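Local coordinates for TIR protein (Paracoccus denitrificans PD1222, PDB 3H16), which is a bacterial member of the TIR-domain family, built as a flavodoxin-like parallel beta sheet with helices packed on both of its faces, at residues 24-29 against 65-70; 30-35 against 50-55; 77-80 against 84-87. One frame throughout, in Å; residues are numbered along the deposited sequence.

Contact 1 (24-29 against 65-70)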
loop_
_atom_site.group_PDB
_atom_site.type_symbol
_atom_site.label_atom_id
_atom_site.label_comp_id
_atom_site.label_asym_id
_atom_site.label_seq_id
_atom_site.Cartn_x
_atom_site.Cartn_y
_atom_site.Cartn_z
ATOM N N PHE B 24 2.440 -18.210 1.541
ATOM C CA PHE B 24 3.652 -19.003 1.710
ATOM C C PHE B 24 4.696 -17.962 2.090
ATOM O O PHE B 24 4.633 -16.837 1.609
ATOM C CB PHE B 24 4.051 -19.741 0.431
ATOM C CG PHE B 24 4.557 -18.858 -0.667
ATOM C CD1 PHE B 24 3.687 -18.339 -1.616
ATOM C CD2 PHE B 24 5.920 -18.623 -0.811
ATOM C CE1 PHE B 24 4.163 -17.610 -2.707
ATOM C CE2 PHE B 24 6.410 -17.892 -1.899
ATOM C CZ PHE B 24 5.529 -17.387 -2.853
ATOM N N ILE B 25 5.627 -18.317 2.971
ATOM C CA ILE B 25 6.658 -17.372 3.415
ATOM C C ILE B 25 8.090 -17.710 2.976
ATOM O O ILE B 25 8.753 -18.548 3.596
ATOM C CB ILE B 25 6.673 -17.249 4.953
ATOM C CG1 ILE B 25 5.268 -16.991 5.477
ATOM C CG2 ILE B 25 7.595 -16.119 5.369
ATOM C CD1 ILE B 25 5.193 -16.865 6.980
ATOM N N SER B 26 8.559 -17.056 1.916
ATOM C CA SER B 26 9.919 -17.264 1.413
ATOM C C SER B 26 10.885 -16.623 2.417
ATOM O O SER B 26 10.673 -15.489 2.859
ATOM C CB SER B 26 10.080 -16.604 0.042
ATOM O OG SER B 26 11.370 -16.835 -0.491
ATOM N N HIS B 27 11.949 -17.336 2.772
ATOM C CA HIS B 27 12.893 -16.826 3.754
ATOM C C HIS B 27 14.190 -17.624 3.740
ATOM O O HIS B 27 14.223 -18.769 3.274
ATOM C CB HIS B 27 12.292 -16.956 5.151
ATOM C CG HIS B 27 12.084 -18.380 5.579
ATOM N ND1 HIS B 27 11.041 -19.153 5.113
ATOM C CD2 HIS B 27 12.828 -19.191 6.369
ATOM C CE1 HIS B 27 11.153 -20.377 5.598
ATOM N NE2 HIS B 27 12.228 -20.425 6.363
ATOM N N ALA B 28 15.246 -17.018 4.278
ATOM C CA ALA B 28 16.556 -17.664 4.383
ATOM C C ALA B 28 16.479 -18.613 5.588
ATOM O O ALA B 28 15.983 -18.231 6.651
ATOM C CB ALA B 28 17.645 -16.600 4.600
ATOM N N TRP B 29 16.972 -19.839 5.438
ATOM C CA TRP B 29 16.882 -20.811 6.526
ATOM C C TRP B 29 17.208 -20.258 7.911
ATOM O O TRP B 29 16.541 -20.584 8.895
ATOM C CB TRP B 29 17.754 -22.042 6.239
ATOM C CG TRP B 29 19.211 -21.864 6.496
ATOM C CD1 TRP B 29 20.176 -21.540 5.582
ATOM C CD2 TRP B 29 19.884 -22.028 7.751
ATOM N NE1 TRP B 29 21.408 -21.497 6.190
ATOM C CE2 TRP B 29 21.260 -21.793 7.521
ATOM C CE3 TRP B 29 19.460 -22.354 9.049
ATOM C CZ2 TRP B 29 22.215 -21.873 8.540
ATOM C CZ3 TRP B 29 20.413 -22.433 10.064
ATOM C CH2 TRP B 29 21.772 -22.193 9.800
ATOM N N ARG B 65 12.344 -20.980 -8.909
ATOM C CA ARG B 65 11.413 -22.099 -8.815
ATOM C C ARG B 65 10.633 -22.121 -7.519
ATOM O O ARG B 65 9.458 -22.489 -7.506
ATOM C CB ARG B 65 12.153 -23.434 -8.979
ATOM C CG ARG B 65 12.795 -23.626 -10.347
ATOM C CD ARG B 65 13.383 -25.020 -10.508
ATOM N NE ARG B 65 14.046 -25.173 -11.800
ATOM C CZ ARG B 65 15.171 -24.552 -12.143
ATOM N NH1 ARG B 65 15.771 -23.733 -11.291
ATOM N NH2 ARG B 65 15.695 -24.743 -13.345
ATOM N N SER B 66 11.287 -21.738 -6.428
ATOM C CA SER B 66 10.628 -21.722 -5.131
ATOM C C SER B 66 9.408 -20.807 -5.159
ATOM O O SER B 66 8.357 -21.144 -4.604
ATOM C CB SER B 66 11.598 -21.250 -4.044
ATOM O OG SER B 66 10.968 -21.243 -2.769
ATOM N N ILE B 67 9.557 -19.652 -5.804
ATOM C CA ILE B 67 8.477 -18.681 -5.904
ATOM C C ILE B 67 7.345 -19.222 -6.768
ATOM O O ILE B 67 6.173 -19.084 -6.416
ATOM C CB ILE B 67 8.986 -17.339 -6.491
ATOM C CG1 ILE B 67 9.957 -16.678 -5.512
ATOM C CG2 ILE B 67 7.828 -16.388 -6.731
ATOM C CD1 ILE B 67 9.313 -16.208 -4.227
ATOM N N ASP B 68 7.691 -19.837 -7.898
ATOM C CA ASP B 68 6.679 -20.402 -8.796
ATOM C C ASP B 68 5.839 -21.405 -8.027
ATOM O O ASP B 68 4.614 -21.350 -8.052
ATOM C CB ASP B 68 7.339 -21.106 -9.985
ATOM C CG ASP B 68 8.119 -20.153 -10.872
ATOM O OD1 ASP B 68 7.512 -19.205 -11.413
ATOM O OD2 ASP B 68 9.340 -20.357 -11.029
ATOM N N LYS B 69 6.518 -22.319 -7.342
ATOM C CA LYS B 69 5.864 -23.343 -6.542
ATOM C C LYS B 69 4.920 -22.689 -5.543
ATOM O O LYS B 69 3.721 -22.977 -5.533
ATOM C CB LYS B 69 6.909 -24.177 -5.792
ATOM C CG LYS B 69 6.325 -25.233 -4.861
ATOM C CD LYS B 69 7.417 -25.918 -4.047
ATOM C CE LYS B 69 6.839 -26.860 -3.000
ATOM N NZ LYS B 69 7.901 -27.397 -2.095
ATOM N N GLY B 70 5.468 -21.804 -4.710
ATOM C CA GLY B 70 4.657 -21.124 -3.715
ATOM C C GLY B 70 3.428 -20.432 -4.285
ATOM O O GLY B 70 2.346 -20.470 -3.694
HETATM O O HOH W 1 11.408 -19.358 -0.541
#
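Phe-24 and Gly-70 are the centre of a buried helix-on-sheet contact in the TIR fold. Helix 63-73 belongs to the beta-alpha-beta crossover from strand 50-57 to strand 74-81, and the strand it passes over is 21-28, which lies between those two in the sheet. Segments 24-28 and 65-70 accordingly run nearly antiparallel, at 170°, with axes 9.5 Å apart. The evidence for close seating is a CH-pi contact: Gly-70 CA stands 3.6 Å from the centroid of the Phe-24 ring, 11° off its normal. Phe-24 reaches this place with CG between its backbone N and carbonyl carbon (chi1 70°). Its CD1 also comes within 3.3 Å of Gly-70 O, a carbonyl that accepts a hydrogen bond from Ser-74. Ile-67 crosses Phe-24 at about a right angle, bringing CD1 to 4.1 Å from Phe-24 CE2, while Phe-55 meets the same ring from strand 50-57. No direct hydrogen bond joins the two segments. A water lies between them instead, 3.0 Å from Ser-66 OG; its 2.5 Å to Ser-26 OG is doubtfully short.

Contact 2 (30-35 against 50-55)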
loop_
_atom_site.group_PDB
_atom_site.type_symbol
_atom_site.label_atom_id
_atom_site.label_comp_id
_atom_site.label_asym_id
_atom_site.label_seq_id
_atom_site.Cartn_x
_atom_site.Cartn_y
_atom_site.Cartn_z
ATOM N N GLU B 30 18.227 -19.417 7.987
ATOM C CA GLU B 30 18.630 -18.834 9.256
ATOM C C GLU B 30 17.501 -18.081 9.961
ATOM O O GLU B 30 17.519 -17.943 11.178
ATOM C CB GLU B 30 19.823 -17.899 9.034
ATOM C CG GLU B 30 21.019 -18.584 8.371
ATOM C CD GLU B 30 21.091 -18.340 6.873
ATOM O OE1 GLU B 30 20.050 -18.423 6.187
ATOM O OE2 GLU B 30 22.202 -18.073 6.374
ATOM N N ASP B 31 16.518 -17.596 9.207
ATOM C CA ASP B 31 15.415 -16.859 9.815
ATOM C C ASP B 31 14.194 -17.705 10.143
ATOM O O ASP B 31 13.236 -17.188 10.710
ATOM C CB ASP B 31 14.973 -15.689 8.927
ATOM C CG ASP B 31 16.033 -14.616 8.814
ATOM O OD1 ASP B 31 16.650 -14.267 9.847
ATOM O OD2 ASP B 31 16.248 -14.108 7.696
ATOM N N LYS B 32 14.218 -18.991 9.795
ATOM C CA LYS B 32 13.077 -19.859 10.083
ATOM C C LYS B 32 12.840 -19.998 11.575
ATOM O O LYS B 32 11.757 -19.690 12.080
ATOM C CB LYS B 32 13.263 -21.262 9.499
ATOM C CG LYS B 32 12.154 -22.222 9.938
ATOM C CD LYS B 32 12.357 -23.648 9.447
ATOM C CE LYS B 32 11.803 -23.855 8.045
ATOM N NZ LYS B 32 11.870 -25.282 7.612
ATOM N N ALA B 33 13.864 -20.470 12.271
ATOM C CA ALA B 33 13.796 -20.685 13.706
ATOM C C ALA B 33 13.084 -19.580 14.468
ATOM O O ALA B 33 12.007 -19.797 15.016
ATOM C CB ALA B 33 15.205 -20.869 14.264
ATOM N N ASP B 34 13.680 -18.395 14.481
ATOM C CA ASP B 34 13.140 -17.260 15.223
ATOM C C ASP B 34 11.963 -16.477 14.642
ATOM O O ASP B 34 10.847 -16.549 15.165
ATOM C CB ASP B 34 14.274 -16.282 15.536
ATOM C CG ASP B 34 14.932 -15.738 14.280
ATOM O OD1 ASP B 34 15.322 -16.550 13.414
ATOM O OD2 ASP B 34 15.057 -14.501 14.159
ATOM N N PHE B 35 12.213 -15.731 13.568
ATOM C CA PHE B 35 11.197 -14.872 12.954
ATOM C C PHE B 35 10.020 -15.524 12.240
ATOM O O PHE B 35 8.872 -15.394 12.664
ATOM C CB PHE B 35 11.870 -13.892 11.984
ATOM C CG PHE B 35 10.946 -12.833 11.450
ATOM C CD1 PHE B 35 10.391 -11.882 12.301
ATOM C CD2 PHE B 35 10.621 -12.793 10.098
ATOM C CE1 PHE B 35 9.524 -10.907 11.815
ATOM C CE2 PHE B 35 9.755 -11.820 9.602
ATOM C CZ PHE B 35 9.205 -10.874 10.468
ATOM N N VAL B 50 -1.220 -20.811 6.465
ATOM C CA VAL B 50 0.176 -20.566 6.129
ATOM C C VAL B 50 1.104 -21.775 6.028
ATOM O O VAL B 50 1.074 -22.660 6.885
ATOM C CB VAL B 50 0.808 -19.621 7.188
ATOM C CG1 VAL B 50 2.167 -19.122 6.720
ATOM C CG2 VAL B 50 -0.125 -18.472 7.485
ATOM N N TRP B 51 1.929 -21.799 4.981
ATOM C CA TRP B 51 2.938 -22.841 4.828
ATOM C C TRP B 51 4.259 -22.154 4.499
ATOM O O TRP B 51 4.281 -21.094 3.871
ATOM C CB TRP B 51 2.550 -23.903 3.775
ATOM C CG TRP B 51 2.450 -23.505 2.339
ATOM C CD1 TRP B 51 2.042 -22.309 1.846
ATOM C CD2 TRP B 51 2.636 -24.364 1.201
ATOM N NE1 TRP B 51 1.955 -22.365 0.474
ATOM C CE2 TRP B 51 2.315 -23.614 0.052
ATOM C CE3 TRP B 51 3.042 -25.697 1.043
ATOM C CZ2 TRP B 51 2.387 -24.148 -1.243
ATOM C CZ3 TRP B 51 3.115 -26.229 -0.246
ATOM C CH2 TRP B 51 2.789 -25.450 -1.371
ATOM N N TYR B 52 5.356 -22.742 4.963
ATOM C CA TYR B 52 6.681 -22.166 4.755
ATOM C C TYR B 52 7.819 -23.156 5.023
ATOM O O TYR B 52 8.977 -22.857 4.745
ATOM C CB TYR B 52 6.875 -20.973 5.687
ATOM C CG TYR B 52 6.800 -21.362 7.144
ATOM C CD1 TYR B 52 5.568 -21.565 7.763
ATOM C CD2 TYR B 52 7.960 -21.573 7.893
ATOM C CE1 TYR B 52 5.484 -21.969 9.092
ATOM C CE2 TYR B 52 7.890 -21.980 9.230
ATOM C CZ TYR B 52 6.645 -22.175 9.821
ATOM O OH TYR B 52 6.548 -22.573 11.138
ATOM N N ASP B 53 7.500 -24.321 5.570
ATOM C CA ASP B 53 8.532 -25.292 5.875
ATOM C C ASP B 53 9.398 -25.675 4.672
ATOM O O ASP B 53 10.614 -25.820 4.803
ATOM C CB ASP B 53 7.912 -26.538 6.486
ATOM C CG ASP B 53 8.952 -27.482 7.026
ATOM O OD1 ASP B 53 9.717 -27.062 7.920
ATOM O OD2 ASP B 53 9.012 -28.640 6.553
ATOM N N ASP B 54 8.778 -25.839 3.504
ATOM C CA ASP B 54 9.518 -26.197 2.297
ATOM C C ASP B 54 9.866 -24.953 1.506
ATOM O O ASP B 54 9.894 -24.975 0.272
ATOM C CB ASP B 54 8.697 -27.139 1.406
ATOM C CG ASP B 54 8.785 -28.600 1.844
ATOM O OD1 ASP B 54 8.284 -29.459 1.093
ATOM O OD2 ASP B 54 9.348 -28.895 2.925
ATOM N N PHE B 55 10.129 -23.866 2.220
ATOM C CA PHE B 55 10.461 -22.612 1.573
ATOM C C PHE B 55 11.685 -21.933 2.171
ATOM O O PHE B 55 11.925 -20.746 1.921
ATOM C CB PHE B 55 9.256 -21.679 1.617
ATOM C CG PHE B 55 8.115 -22.137 0.757
ATOM C CD1 PHE B 55 8.140 -21.940 -0.620
ATOM C CD2 PHE B 55 7.019 -22.792 1.320
ATOM C CE1 PHE B 55 7.096 -22.386 -1.428
ATOM C CE2 PHE B 55 5.963 -23.247 0.515
ATOM C CZ PHE B 55 6.005 -23.043 -0.856
#
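Lys-32 and Asp-53 form a salt bridge within the beta-alpha-beta unit of strand 21-28, helix 32-45 and strand 50-57, joining the first turn of the helix to a break in the second strand. The amine is gripped twice by one residue: Lys-32 NZ donates to Asp-53 OD1 at 2.8 Å and to the backbone Asp-53 O at 3.1 Å. The two bonds differ in geometry. Toward the backbone oxygen the donor lies in the carbonyl plane on a lone pair, with a C=O...N angle of 118°, whereas OD1 is met from above the carboxylate, 50° out of its plane. Lys-32 leaves the helix extended, then bends at its third torsion (chi3 -86°), which turns the amine to Asp-53. Although the CB of Asp-53 points away from the helix, its carboxylate returns to reach the lysine.

Nearer the lysine backbone, the contact becomes apolar. The CG of Lys-32 sits at the edge of the Tyr-52 ring, near the ring plane and 4.3 Å from Tyr-52 CE2. Asp-54 adds a more distant opposite charge, its OD2 6.4 Å from Lys-32 NZ, which may reinforce the local electrostatic attraction without direct contact. The turn at 52-55 is closed by the backbone bond from Phe-55 N to Tyr-52 O, 3.0 Å long. Around this surface contact, Tyr-52 rests on Val-36, Glu-37, Ala-40 and Arg-44 of helix 32-45 and on Ile-25 of strand 21-28, while His-27 of that same strand packs against Lys-32.

Contact 3 (77-80 against 84-87)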
loop_
_atom_site.group_PDB
_atom_site.type_symbol
_atom_site.label_atom_id
_atom_site.label_comp_id
_atom_site.label_asym_id
_atom_site.label_seq_id
_atom_site.Cartn_x
_atom_site.Cartn_y
_atom_site.Cartn_z
ATOM N N GLY B 77 2.301 -14.444 -1.471
ATOM C CA GLY B 77 3.542 -14.938 -0.931
ATOM C C GLY B 77 4.170 -13.790 -0.185
ATOM O O GLY B 77 3.898 -12.628 -0.491
ATOM N N ILE B 78 4.986 -14.119 0.806
ATOM C CA ILE B 78 5.697 -13.131 1.617
ATOM C C ILE B 78 7.171 -13.482 1.494
ATOM O O ILE B 78 7.534 -14.662 1.442
ATOM C CB ILE B 78 5.331 -13.236 3.139
ATOM C CG1 ILE B 78 3.933 -12.700 3.410
ATOM C CG2 ILE B 78 6.332 -12.456 3.983
ATOM C CD1 ILE B 78 3.506 -12.910 4.855
ATOM N N VAL B 79 8.026 -12.472 1.421
ATOM C CA VAL B 79 9.450 -12.744 1.372
ATOM C C VAL B 79 10.095 -11.916 2.484
ATOM O O VAL B 79 9.896 -10.702 2.570
ATOM C CB VAL B 79 10.067 -12.411 -0.020
ATOM C CG1 VAL B 79 10.015 -10.921 -0.297
ATOM C CG2 VAL B 79 11.493 -12.893 -0.074
ATOM N N VAL B 80 10.817 -12.586 3.376
ATOM C CA VAL B 80 11.481 -11.885 4.468
ATOM C C VAL B 80 12.810 -11.341 3.966
ATOM O O VAL B 80 13.730 -12.108 3.653
ATOM C CB VAL B 80 11.738 -12.812 5.668
ATOM C CG1 VAL B 80 12.492 -12.060 6.760
ATOM C CG2 VAL B 80 10.420 -13.322 6.205
ATOM N N HIS B 84 20.440 -12.024 6.219
ATOM C CA HIS B 84 20.589 -13.454 5.915
ATOM C C HIS B 84 20.112 -13.801 4.522
ATOM O O HIS B 84 20.718 -14.620 3.835
ATOM C CB HIS B 84 19.796 -14.312 6.904
ATOM C CG HIS B 84 20.352 -14.305 8.289
ATOM N ND1 HIS B 84 21.622 -14.755 8.581
ATOM C CD2 HIS B 84 19.811 -13.908 9.463
ATOM C CE1 HIS B 84 21.840 -14.636 9.877
ATOM N NE2 HIS B 84 20.758 -14.124 10.435
ATOM N N PHE B 85 19.003 -13.197 4.113
ATOM C CA PHE B 85 18.481 -13.471 2.787
ATOM C C PHE B 85 19.356 -12.753 1.765
ATOM O O PHE B 85 19.472 -13.191 0.615
ATOM C CB PHE B 85 17.026 -13.018 2.697
ATOM C CG PHE B 85 16.439 -13.119 1.322
ATOM C CD1 PHE B 85 16.585 -12.079 0.411
ATOM C CD2 PHE B 85 15.707 -14.239 0.945
ATOM C CE1 PHE B 85 16.009 -12.148 -0.849
ATOM C CE2 PHE B 85 15.125 -14.322 -0.317
ATOM C CZ PHE B 85 15.275 -13.271 -1.217
ATOM N N PHE B 86 19.986 -11.658 2.185
ATOM C CA PHE B 86 20.855 -10.912 1.277
ATOM C C PHE B 86 22.198 -11.607 1.068
ATOM O O PHE B 86 22.721 -11.634 -0.047
ATOM C CB PHE B 86 21.113 -9.491 1.788
ATOM C CG PHE B 86 19.890 -8.619 1.826
ATOM C CD1 PHE B 86 18.795 -8.893 1.016
ATOM C CD2 PHE B 86 19.859 -7.488 2.635
ATOM C CE1 PHE B 86 17.678 -8.045 1.008
ATOM C CE2 PHE B 86 18.756 -6.638 2.635
ATOM C CZ PHE B 86 17.661 -6.919 1.815
ATOM N N LYS B 87 22.748 -12.172 2.136
ATOM C CA LYS B 87 24.030 -12.841 2.048
ATOM C C LYS B 87 24.000 -14.151 1.288
ATOM O O LYS B 87 24.977 -14.890 1.300
ATOM C CB LYS B 87 24.606 -13.062 3.446
ATOM C CG LYS B 87 24.980 -11.762 4.146
ATOM C CD LYS B 87 25.872 -11.998 5.353
ATOM C CE LYS B 87 26.296 -10.682 5.987
ATOM N NZ LYS B 87 27.172 -10.906 7.167
#
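Apolar packing between Val-79 and Phe-85 carries the side-chain part of this contact. The CG2 methyl of Val-79 approaches the far end of the phenylalanine ring, 3.9 Å from Phe-85 CE2 and 4.0 Å from Phe-85 CZ, and the two side chains cross at about a right angle. The methyl comes in obliquely. Phe-85 extends back to the strand because its CG lies anti to the backbone N (chi1 174°), carrying the ring from the short helix over to Val-79.

A second kind of contact is between backbone and side chain. Val-80 O lies 3.6 Å from Phe-85 CB and 3.7 Å from Phe-85 CG, so CB and the root of the ring pack against the carbonyl, while CE2 and CZ at the far end touch the valine Val-79. No hydrogen bond crosses between the segments; the evidence is van der Waals contact at both ends of one side chain.

In the TIR fold, these residues mark the exit from strand 74-81, an interior strand of the parallel sheet, into the short helix 83-86 that follows it almost at once. Val-79 and Val-80 face opposite sides of the sheet: Val-79 also touches Leu-98, Ile-109 and Pro-111, and Val-80 touches Phe-35 of helix 32-45.

Aromatic and polar partners also lie around Phe-85. Its ring meets that of Trp-90, with planes inclined at about 40°, and the same tryptophan donates a hydrogen bond through NE1 to Phe-85 O. At the helix start, a weak hydrogen bond pairs Phe-85 N with Ser-82 OG.

Overall arrangement
All three contacts reach the same parallel sheet, and their centres lie about 9 to 10 Å apart. Contact 2 is nested in the chain loop closed by contact 1, while contact 3 follows both. Strand 21-28 ties contact 1 to its neighbours: Ile-25 N stands 3.2 Å from Trp-51 O on strand 50-57, and Phe-24 O stands 2.9 Å from Ile-78 N on strand 74-81, both probable hydrogen bonds. Contacts 1 and 2 involve helices on opposite faces of the sheet, 63-73 and 32-45. Contacts 2 and 3 meet by packing, with Phe-35 CE2 3.8 Å from Val-80 CG2 and Asp-31 OD1 3.2 Å from His-84 CD2.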